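Local coordinates for thymine dioxygenase (Neurospora crassa, PDB 5C3Q), which hydroxylates the methyl group of thymine, probably as an iron- and 2-oxoglutarate-dependent dioxygenase of the double-stranded beta-helix fold, at residues 258-266 and 315-326; 18-26 and 161-171. One frame throughout, in Å; residues are numbered along the deposited sequence.

Interaction 1: residues 258-266 and 315-326; sequences DLLARWSND and ERKYEGINSGKY. With EDO (1,2-ethanediol), chain K.
With CG anti to the backbone N (chi1 -176°) and every later bond to NE extended, R262 reaches from its helix over residues 317-321, where its guanidinium lies between the side chains of Y318 and I321. I321 CD1 covers one face, 3.4 Å from R262 NE, and CG of the Y318 ring lies over the opposite one, the two planes 37° apart. At the edge, R262 NH2 gives an almost straight bond to E319 O (2.8 Å, 176°), and water 1 joins R262 NE to the same carbonyl. The outer edge of the guanidinium binds the two hydroxyls of an ethanediol, probably from the crystallisation liquor. A leucine in place of R262 would probably leave E319 O without its charged donor and the side chains of Y318 and I321 without the flat group between them.

Beyond the helix, N265 uses both ends of its amide: OD1 takes K317 N on a lone pair at 2.9 Å, while ND2 gives to E315 O, which it meets from above the carbonyl plane. D266 OD2 accepts twice, from Y318 OH (2.5 Å) on its syn side and from K317 NZ (2.8 Å) by its anti lone pair, a salt bridge likely to favour the ionised carboxylate. At the other end L259 CD1 makes a CH-pi contact over the Y326 ring, 4.0 Å from its centroid, and also packs on I321 CD1.

N265, at positive phi, closes helix 258-263 in a Schellman motif, whose left-handed backbone conformation asparagine accepts more readily than most residues. This helix end, through N265 and D266, takes residues 315-318; the N-terminal end, at D258, lies near the metal site of the double-stranded beta-helix, its side chain about 6 Å from that of the metal ligand D218.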
loop_
_atom_site.group_PDB
_atom_site.type_symbol
_atom_site.label_atom_id
_atom_site.label_comp_id
_atom_site.label_asym_id
_atom_site.label_seq_id
_atom_site.Cartn_x
_atom_site.Cartn_y
_atom_site.Cartn_z
ATOM N N ASP A 258 6.663 2.162 7.226
ATOM C CA ASP A 258 7.341 2.400 8.496
ATOM C C ASP A 258 8.749 1.840 8.545
ATOM O O ASP A 258 9.619 2.424 9.180
ATOM C CB ASP A 258 6.497 1.865 9.655
ATOM C CG ASP A 258 5.196 2.632 9.824
ATOM O OD1 ASP A 258 5.127 3.786 9.334
ATOM O OD2 ASP A 258 4.248 2.092 10.439
ATOM N N LEU A 259 8.983 0.719 7.867
ATOM C CA LEU A 259 10.306 0.116 7.869
ATOM C C LEU A 259 11.298 1.004 7.101
ATOM O O LEU A 259 12.434 1.193 7.543
ATOM C CB LEU A 259 10.249 -1.310 7.297
ATOM C CG LEU A 259 11.084 -2.443 7.908
ATOM C CD1 LEU A 259 11.333 -2.311 9.407
ATOM C CD2 LEU A 259 10.408 -3.778 7.600
ATOM N N LEU A 260 10.873 1.574 5.975
ATOM C CA LEU A 260 11.744 2.497 5.227
ATOM C C LEU A 260 12.001 3.784 6.017
ATOM O O LEU A 260 13.117 4.283 6.039
ATOM C CB LEU A 260 11.171 2.818 3.839
ATOM C CG LEU A 260 12.001 3.762 2.956
ATOM C CD1 LEU A 260 13.440 3.284 2.798
ATOM C CD2 LEU A 260 11.353 3.913 1.590
ATOM N N ALA A 261 10.970 4.309 6.669
ATOM C CA ALA A 261 11.126 5.471 7.547
ATOM C C ALA A 261 12.242 5.224 8.557
ATOM O O ALA A 261 13.175 6.017 8.686
ATOM C CB ALA A 261 9.819 5.765 8.270
ATOM N N ARG A 262 12.142 4.091 9.240
ATOM C CA ARG A 262 13.124 3.674 10.234
ATOM C C ARG A 262 14.509 3.414 9.617
ATOM O O ARG A 262 15.527 3.849 10.144
ATOM C CB ARG A 262 12.614 2.405 10.910
ATOM C CG ARG A 262 13.482 1.901 12.034
ATOM C CD ARG A 262 13.053 0.512 12.451
ATOM N NE ARG A 262 13.861 0.081 13.584
ATOM C CZ ARG A 262 13.399 -0.247 14.787
ATOM N NH1 ARG A 262 12.096 -0.246 15.054
ATOM N NH2 ARG A 262 14.269 -0.606 15.723
ATOM N N TRP A 263 14.520 2.677 8.510
ATOM C CA TRP A 263 15.738 2.374 7.736
ATOM C C TRP A 263 16.496 3.646 7.316
ATOM O O TRP A 263 17.731 3.690 7.335
ATOM C CB TRP A 263 15.315 1.587 6.495
ATOM C CG TRP A 263 16.350 0.753 5.822
ATOM C CD1 TRP A 263 17.647 0.562 6.197
ATOM C CD2 TRP A 263 16.138 -0.061 4.669
ATOM N NE1 TRP A 263 18.267 -0.303 5.324
ATOM C CE2 TRP A 263 17.359 -0.703 4.379
ATOM C CE3 TRP A 263 15.033 -0.305 3.845
ATOM C CZ2 TRP A 263 17.506 -1.575 3.299
ATOM C CZ3 TRP A 263 15.182 -1.170 2.770
ATOM C CH2 TRP A 263 16.408 -1.795 2.510
ATOM N N SER A 264 15.736 4.677 6.958
ATOM C CA SER A 264 16.272 5.962 6.513
ATOM C C SER A 264 16.629 6.908 7.661
ATOM O O SER A 264 16.996 8.063 7.422
ATOM C CB SER A 264 15.244 6.642 5.603
ATOM O OG SER A 264 14.155 7.164 6.346
ATOM N N ASN A 265 16.508 6.429 8.898
ATOM C CA ASN A 265 16.721 7.246 10.086
ATOM C C ASN A 265 15.779 8.448 10.136
ATOM O O ASN A 265 16.181 9.547 10.522
ATOM C CB ASN A 265 18.182 7.706 10.180
ATOM C CG ASN A 265 18.575 8.080 11.596
ATOM O OD1 ASN A 265 18.255 7.359 12.532
ATOM N ND2 ASN A 265 19.251 9.219 11.762
ATOM N N ASP A 266 14.532 8.211 9.732
ATOM C CA ASP A 266 13.485 9.236 9.614
ATOM C C ASP A 266 13.792 10.396 8.657
ATOM O O ASP A 266 13.213 11.472 8.793
ATOM C CB ASP A 266 13.087 9.775 11.000
ATOM C CG ASP A 266 12.331 8.753 11.827
ATOM O OD1 ASP A 266 11.733 7.828 11.239
ATOM O OD2 ASP A 266 12.331 8.875 13.067
ATOM N N GLU A 315 23.311 10.426 16.029
ATOM C CA GLU A 315 22.106 10.808 15.290
ATOM C C GLU A 315 21.214 9.624 14.899
ATOM O O GLU A 315 20.075 9.830 14.488
ATOM C CB GLU A 315 22.484 11.606 14.038
ATOM C CG GLU A 315 23.120 12.952 14.350
ATOM C CD GLU A 315 23.941 13.503 13.200
ATOM O OE1 GLU A 315 23.628 13.202 12.028
ATOM O OE2 GLU A 315 24.913 14.238 13.472
ATOM N N ARG A 316 21.728 8.398 15.017
ATOM C CA ARG A 316 20.934 7.192 14.745
ATOM C C ARG A 316 19.849 7.003 15.796
ATOM O O ARG A 316 20.152 6.819 16.978
ATOM C CB ARG A 316 21.808 5.941 14.743
ATOM C CG ARG A 316 22.741 5.813 13.556
ATOM C CD ARG A 316 23.192 4.366 13.434
ATOM N NE ARG A 316 24.304 4.198 12.505
ATOM C CZ ARG A 316 24.800 3.019 12.135
ATOM N NH1 ARG A 316 24.288 1.884 12.608
ATOM N NH2 ARG A 316 25.816 2.969 11.282
ATOM N N LYS A 317 18.596 7.011 15.356
ATOM C CA LYS A 317 17.462 6.973 16.272
ATOM C C LYS A 317 17.056 5.561 16.702
ATOM O O LYS A 317 16.408 5.402 17.737
ATOM C CB LYS A 317 16.262 7.688 15.642
ATOM C CG LYS A 317 16.508 9.170 15.387
ATOM C CD LYS A 317 15.408 9.807 14.556
ATOM C CE LYS A 317 14.102 9.921 15.321
ATOM N NZ LYS A 317 13.195 10.931 14.700
ATOM N N TYR A 318 17.435 4.546 15.920
ATOM C CA TYR A 318 16.877 3.201 16.087
ATOM C C TYR A 318 17.926 2.092 16.135
ATOM O O TYR A 318 18.916 2.126 15.401
ATOM C CB TYR A 318 15.894 2.907 14.952
ATOM C CG TYR A 318 14.812 3.950 14.829
ATOM C CD1 TYR A 318 13.832 4.072 15.806
ATOM C CD2 TYR A 318 14.785 4.836 13.756
ATOM C CE1 TYR A 318 12.843 5.037 15.712
ATOM C CE2 TYR A 318 13.799 5.805 13.652
ATOM C CZ TYR A 318 12.828 5.899 14.632
ATOM O OH TYR A 318 11.842 6.860 14.544
ATOM N N GLU A 319 17.683 1.108 16.999
ATOM C CA GLU A 319 18.455 -0.132 17.009
ATOM C C GLU A 319 18.146 -0.919 15.746
ATOM O O GLU A 319 17.060 -0.795 15.181
ATOM C CB GLU A 319 18.099 -0.995 18.227
ATOM C CG GLU A 319 18.537 -0.414 19.559
ATOM C CD GLU A 319 18.318 -1.364 20.725
ATOM O OE1 GLU A 319 18.616 -2.571 20.584
ATOM O OE2 GLU A 319 17.859 -0.900 21.793
ATOM N N GLY A 320 19.100 -1.734 15.309
ATOM C CA GLY A 320 18.874 -2.623 14.174
ATOM C C GLY A 320 17.784 -3.640 14.477
ATOM O O GLY A 320 17.624 -4.059 15.617
ATOM N N ILE A 321 17.013 -4.014 13.460
ATOM C CA ILE A 321 15.992 -5.051 13.604
ATOM C C ILE A 321 15.929 -5.933 12.368
ATOM O O ILE A 321 16.254 -5.497 11.262
ATOM C CB ILE A 321 14.578 -4.468 13.824
ATOM C CG1 ILE A 321 14.314 -3.313 12.854
ATOM C CG2 ILE A 321 14.399 -4.012 15.265
ATOM C CD1 ILE A 321 12.848 -3.053 12.617
ATOM N N ASN A 322 15.501 -7.172 12.574
ATOM C CA ASN A 322 15.206 -8.072 11.474
ATOM C C ASN A 322 13.886 -7.667 10.826
ATOM O O ASN A 322 12.881 -7.502 11.513
ATOM C CB ASN A 322 15.102 -9.515 11.964
ATOM C CG ASN A 322 14.606 -10.449 10.884
ATOM O OD1 ASN A 322 13.464 -10.899 10.921
ATOM N ND2 ASN A 322 15.449 -10.712 9.896
ATOM N N SER A 323 13.897 -7.532 9.506
ATOM C CA SER A 323 12.724 -7.096 8.750
ATOM C C SER A 323 11.520 -8.025 8.952
ATOM O O SER A 323 10.433 -7.573 9.316
ATOM C CB SER A 323 13.069 -7.013 7.259
ATOM O OG SER A 323 12.007 -6.437 6.527
ATOM N N GLY A 324 11.725 -9.316 8.715
ATOM C CA GLY A 324 10.656 -10.314 8.837
ATOM C C GLY A 324 9.978 -10.289 10.194
ATOM O O GLY A 324 8.751 -10.251 10.285
ATOM N N LYS A 325 10.792 -10.285 11.243
ATOM C CA LYS A 325 10.314 -10.236 12.622
ATOM C C LYS A 325 9.469 -8.988 12.908
ATOM O O LYS A 325 8.413 -9.072 13.541
ATOM C CB LYS A 325 11.512 -10.289 13.571
ATOM C CG LYS A 325 11.165 -10.317 15.045
ATOM C CD LYS A 325 12.415 -10.529 15.884
ATOM C CE LYS A 325 12.069 -10.725 17.351
ATOM N NZ LYS A 325 11.558 -9.473 17.977
ATOM N N TYR A 326 9.940 -7.834 12.442
ATOM C CA TYR A 326 9.193 -6.585 12.610
ATOM C C TYR A 326 7.803 -6.685 11.984
ATOM O O TYR A 326 6.807 -6.339 12.611
ATOM C CB TYR A 326 9.954 -5.410 11.998
ATOM C CG TYR A 326 9.213 -4.099 12.107
ATOM C CD1 TYR A 326 9.266 -3.349 13.276
ATOM C CD2 TYR A 326 8.445 -3.614 11.047
ATOM C CE1 TYR A 326 8.587 -2.150 13.388
ATOM C CE2 TYR A 326 7.758 -2.416 11.153
ATOM C CZ TYR A 326 7.832 -1.690 12.327
ATOM O OH TYR A 326 7.156 -0.495 12.453
HETATM C C1 EDO K . 12.799 -1.955 18.360
HETATM O O1 EDO K . 13.968 -1.260 18.820
HETATM C C2 EDO K . 11.673 -0.942 18.188
HETATM O O2 EDO K . 10.721 -1.352 17.199
HETATM O O HOH W 1 16.554 0.153 12.484
HETATM O O HOH W 2 18.548 4.638 13.143
HETATM O O HOH W 3 10.648 5.525 12.254
#

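Interaction 2: residues 18-26 and 161-171; sequences IDFSKFLEG and LHIEVMRAIAV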
loop_
_atom_site.group_PDB
_atom_site.type_symbol
_atom_site.label_atom_id
_atom_site.label_comp_id
_atom_site.label_asym_id
_atom_site.label_seq_id
_atom_site.Cartn_x
_atom_site.Cartn_y
_atom_site.Cartn_z
ATOM N N ILE A 18 5.400 12.524 -10.862
ATOM C CA ILE A 18 6.706 12.281 -11.468
ATOM C C ILE A 18 6.571 11.285 -12.615
ATOM O O ILE A 18 5.890 10.265 -12.489
ATOM C CB ILE A 18 7.720 11.782 -10.410
ATOM C CG1 ILE A 18 7.970 12.889 -9.380
ATOM C CG2 ILE A 18 9.038 11.384 -11.064
ATOM C CD1 ILE A 18 8.605 12.433 -8.091
ATOM N N ASP A 19 7.200 11.613 -13.740
ATOM C CA ASP A 19 7.204 10.752 -14.912
ATOM C C ASP A 19 8.332 9.738 -14.752
ATOM O O ASP A 19 9.498 10.063 -14.958
ATOM C CB ASP A 19 7.404 11.592 -16.180
ATOM C CG ASP A 19 7.438 10.756 -17.443
ATOM O OD1 ASP A 19 7.711 9.539 -17.370
ATOM O OD2 ASP A 19 7.194 11.325 -18.525
ATOM N N PHE A 20 7.980 8.508 -14.393
ATOM C CA PHE A 20 8.987 7.505 -14.048
ATOM C C PHE A 20 9.851 7.085 -15.238
ATOM O O PHE A 20 11.004 6.690 -15.058
ATOM C CB PHE A 20 8.333 6.279 -13.405
ATOM C CG PHE A 20 9.299 5.408 -12.652
ATOM C CD1 PHE A 20 9.969 5.900 -11.543
ATOM C CD2 PHE A 20 9.535 4.101 -13.045
ATOM C CE1 PHE A 20 10.861 5.105 -10.839
ATOM C CE2 PHE A 20 10.426 3.303 -12.347
ATOM C CZ PHE A 20 11.087 3.803 -11.242
ATOM N N SER A 21 9.304 7.183 -16.450
ATOM C CA SER A 21 10.050 6.831 -17.656
ATOM C C SER A 21 11.312 7.691 -17.800
ATOM O O SER A 21 12.297 7.261 -18.395
ATOM C CB SER A 21 9.167 6.957 -18.905
ATOM O OG SER A 21 8.972 8.311 -19.277
ATOM N N LYS A 22 11.281 8.898 -17.243
ATOM C CA LYS A 22 12.445 9.784 -17.269
ATOM C C LYS A 22 13.589 9.304 -16.357
ATOM O O LYS A 22 14.753 9.601 -16.627
ATOM C CB LYS A 22 12.024 11.221 -16.950
ATOM C CG LYS A 22 11.104 11.792 -18.026
ATOM C CD LYS A 22 10.698 13.236 -17.771
ATOM C CE LYS A 22 10.040 13.827 -19.013
ATOM N NZ LYS A 22 9.637 15.248 -18.835
ATOM N N PHE A 23 13.272 8.562 -15.294
ATOM C CA PHE A 23 14.317 7.900 -14.501
ATOM C C PHE A 23 14.876 6.685 -15.247
ATOM O O PHE A 23 16.084 6.455 -15.253
ATOM C CB PHE A 23 13.812 7.464 -13.121
ATOM C CG PHE A 23 14.811 6.640 -12.350
ATOM C CD1 PHE A 23 15.944 7.231 -11.806
ATOM C CD2 PHE A 23 14.641 5.268 -12.200
ATOM C CE1 PHE A 23 16.880 6.475 -11.115
ATOM C CE2 PHE A 23 15.568 4.506 -11.503
ATOM C CZ PHE A 23 16.691 5.109 -10.960
ATOM N N LEU A 24 13.995 5.913 -15.875
ATOM C CA LEU A 24 14.401 4.682 -16.548
ATOM C C LEU A 24 15.093 4.911 -17.895
ATOM O O LEU A 24 16.037 4.195 -18.223
ATOM C CB LEU A 24 13.197 3.754 -16.736
ATOM C CG LEU A 24 12.562 3.197 -15.458
ATOM C CD1 LEU A 24 11.367 2.329 -15.817
ATOM C CD2 LEU A 24 13.562 2.400 -14.627
ATOM N N GLU A 25 14.632 5.900 -18.663
ATOM C CA GLU A 25 15.103 6.105 -20.043
ATOM C C GLU A 25 15.844 7.420 -20.313
ATOM O O GLU A 25 16.409 7.590 -21.390
ATOM C CB GLU A 25 13.920 6.005 -21.009
ATOM C CG GLU A 25 13.338 4.607 -21.137
ATOM C CD GLU A 25 11.968 4.610 -21.787
ATOM O OE1 GLU A 25 11.811 3.998 -22.864
ATOM O OE2 GLU A 25 11.046 5.238 -21.226
ATOM N N GLY A 26 15.841 8.348 -19.360
ATOM C CA GLY A 26 16.451 9.664 -19.573
ATOM C C GLY A 26 17.968 9.633 -19.619
ATOM O O GLY A 26 18.583 8.675 -19.156
ATOM N N LEU A 161 9.018 -3.202 -10.342
ATOM C CA LEU A 161 8.871 -1.761 -10.088
ATOM C C LEU A 161 9.419 -1.354 -8.717
ATOM O O LEU A 161 10.023 -0.290 -8.575
ATOM C CB LEU A 161 7.405 -1.335 -10.216
ATOM C CG LEU A 161 7.098 0.158 -10.078
ATOM C CD1 LEU A 161 7.929 0.996 -11.038
ATOM C CD2 LEU A 161 5.615 0.413 -10.301
ATOM N N HIS A 162 9.208 -2.196 -7.710
ATOM C CA HIS A 162 9.789 -1.972 -6.384
ATOM C C HIS A 162 11.300 -1.780 -6.481
ATOM O O HIS A 162 11.851 -0.815 -5.941
ATOM C CB HIS A 162 9.482 -3.152 -5.459
ATOM C CG HIS A 162 10.071 -3.024 -4.087
ATOM N ND1 HIS A 162 10.504 -4.111 -3.362
ATOM C CD2 HIS A 162 10.292 -1.940 -3.306
ATOM C CE1 HIS A 162 10.970 -3.704 -2.195
ATOM N NE2 HIS A 162 10.850 -2.390 -2.134
ATOM N N ILE A 163 11.959 -2.706 -7.168
ATOM C CA ILE A 163 13.409 -2.653 -7.335
ATOM C C ILE A 163 13.825 -1.327 -7.978
ATOM O O ILE A 163 14.788 -0.708 -7.538
ATOM C CB ILE A 163 13.925 -3.867 -8.145
ATOM C CG1 ILE A 163 13.811 -5.139 -7.296
ATOM C CG2 ILE A 163 15.377 -3.677 -8.581
ATOM C CD1 ILE A 163 13.872 -6.430 -8.089
ATOM N N GLU A 164 13.077 -0.879 -8.987
ATOM C CA GLU A 164 13.417 0.355 -9.707
ATOM C C GLU A 164 13.179 1.610 -8.870
ATOM O O GLU A 164 13.964 2.550 -8.936
ATOM C CB GLU A 164 12.647 0.456 -11.034
ATOM C CG GLU A 164 12.910 -0.678 -12.026
ATOM C CD GLU A 164 14.264 -0.607 -12.718
ATOM O OE1 GLU A 164 15.161 0.149 -12.270
ATOM O OE2 GLU A 164 14.442 -1.332 -13.728
ATOM N N VAL A 165 12.101 1.633 -8.087
ATOM C CA VAL A 165 11.834 2.766 -7.199
ATOM C C VAL A 165 12.927 2.891 -6.135
ATOM O O VAL A 165 13.370 3.995 -5.836
ATOM C CB VAL A 165 10.440 2.690 -6.529
ATOM C CG1 VAL A 165 10.281 3.786 -5.481
ATOM C CG2 VAL A 165 9.342 2.824 -7.572
ATOM N N MET A 166 13.368 1.766 -5.577
ATOM C CA MET A 166 14.461 1.786 -4.600
ATOM C C MET A 166 15.763 2.265 -5.247
ATOM O O MET A 166 16.534 2.994 -4.619
ATOM C CB MET A 166 14.658 0.414 -3.948
ATOM C CG MET A 166 13.483 -0.073 -3.102
ATOM S SD MET A 166 12.755 1.122 -1.954
ATOM C CE MET A 166 14.065 1.333 -0.753
ATOM N N ARG A 167 15.994 1.880 -6.504
ATOM C CA ARG A 167 17.142 2.397 -7.257
ATOM C C ARG A 167 17.067 3.916 -7.412
ATOM O O ARG A 167 18.076 4.594 -7.267
ATOM C CB ARG A 167 17.258 1.730 -8.631
ATOM C CG ARG A 167 17.815 0.325 -8.563
ATOM C CD ARG A 167 17.797 -0.375 -9.910
ATOM N NE ARG A 167 18.238 -1.758 -9.767
ATOM C CZ ARG A 167 18.228 -2.670 -10.737
ATOM N NH1 ARG A 167 17.795 -2.367 -11.955
ATOM N NH2 ARG A 167 18.658 -3.902 -10.483
ATOM N N ALA A 168 15.878 4.445 -7.695
ATOM C CA ALA A 168 15.687 5.901 -7.767
ATOM C C ALA A 168 15.993 6.570 -6.432
ATOM O O ALA A 168 16.628 7.618 -6.389
ATOM C CB ALA A 168 14.274 6.242 -8.212
ATOM N N ILE A 169 15.543 5.958 -5.342
ATOM C CA ILE A 169 15.859 6.460 -4.010
ATOM C C ILE A 169 17.377 6.491 -3.780
ATOM O O ILE A 169 17.907 7.475 -3.272
ATOM C CB ILE A 169 15.146 5.641 -2.917
ATOM C CG1 ILE A 169 13.646 5.967 -2.934
ATOM C CG2 ILE A 169 15.748 5.922 -1.549
ATOM C CD1 ILE A 169 12.797 5.050 -2.086
ATOM N N ALA A 170 18.065 5.418 -4.156
ATOM C CA ALA A 170 19.519 5.329 -3.978
ATOM C C ALA A 170 20.248 6.380 -4.807
ATOM O O ALA A 170 21.149 7.062 -4.309
ATOM C CB ALA A 170 20.015 3.935 -4.339
ATOM N N VAL A 171 19.844 6.520 -6.067
ATOM C CA VAL A 171 20.441 7.516 -6.953
ATOM C C VAL A 171 20.186 8.917 -6.395
ATOM O O VAL A 171 21.075 9.760 -6.407
ATOM C CB VAL A 171 19.913 7.384 -8.404
ATOM C CG1 VAL A 171 20.366 8.558 -9.265
ATOM C CG2 VAL A 171 20.397 6.076 -9.018
#
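The short helix 21-25, which follows strand 13-19, packs together with the preceding F20 on the long helix 147-173, the two segment axes crossing at 81° and 11.0 Å apart. F23 meets the long helix with the face of its ring. Its CG stands anti to the backbone N (chi1 173°), which carries the ring out to the helix, where A168 CB sits almost exactly over the ring centre, 3.8 Å from the centroid and 8° off the normal, a CH-pi contact. The small alanine suits this place because the ring can lie close to the helix backbone, with F23 CZ 3.4 Å from A168 N. V171 CG2 meets the same ring at its edge, 4.1 Å from F23 CE1.

F20 approaches one turn earlier along the long helix and presents its rim instead of a face. E164 CB lies at the ring edge, 3.7 Å from F20 CZ, and L161 CD1 comes obliquely to F20 CE2 at 3.6 Å. The same F20 also touches L50 of strand 47-51, as does V165, so the contact belongs to a layer in which helix 147-173 packs against the main sheet near the end that holds strands 13-19 and 47-51.

Just before the short helix, D19 OD1 accepts from S21 OG at 2.6 Å and, weakly, from S21 N; this side-chain cap lies at the start of the turn, and F20 and F23, three residues apart, both point to the long helix. On the more exposed flank, L24 CD2 lies across the carboxylate of E164, 3.6 Å from E164 CD. The E164 chain bends at chi2, laying the aliphatic part against F20 and the acid against L24, while its OE1 makes a long salt bridge to R167 NH1. R167 in turn pairs more firmly with D181 through NH2.

In the fold
From the N terminus, strand 13-19 and helix 21-25 come first, and interaction 2 closes a loop of 134 residues, 60 of them helical and 13 in strands, when the chain returns in helix 147-173. Interaction 1 opens only afterwards, at helix 258-263, and closes across 48 residues containing strand but no helix, at the start of the C-terminal helix 323-332. The two loops are therefore in series, neither nested nor crossed. Their centres lie 23 Å apart, yet they meet through L260, whose methyls pack on M166 and I169 of the long helix. Helix 147-173 thus touches both the N-terminal elements and helix 258-263, which in turn holds the C-terminal segment.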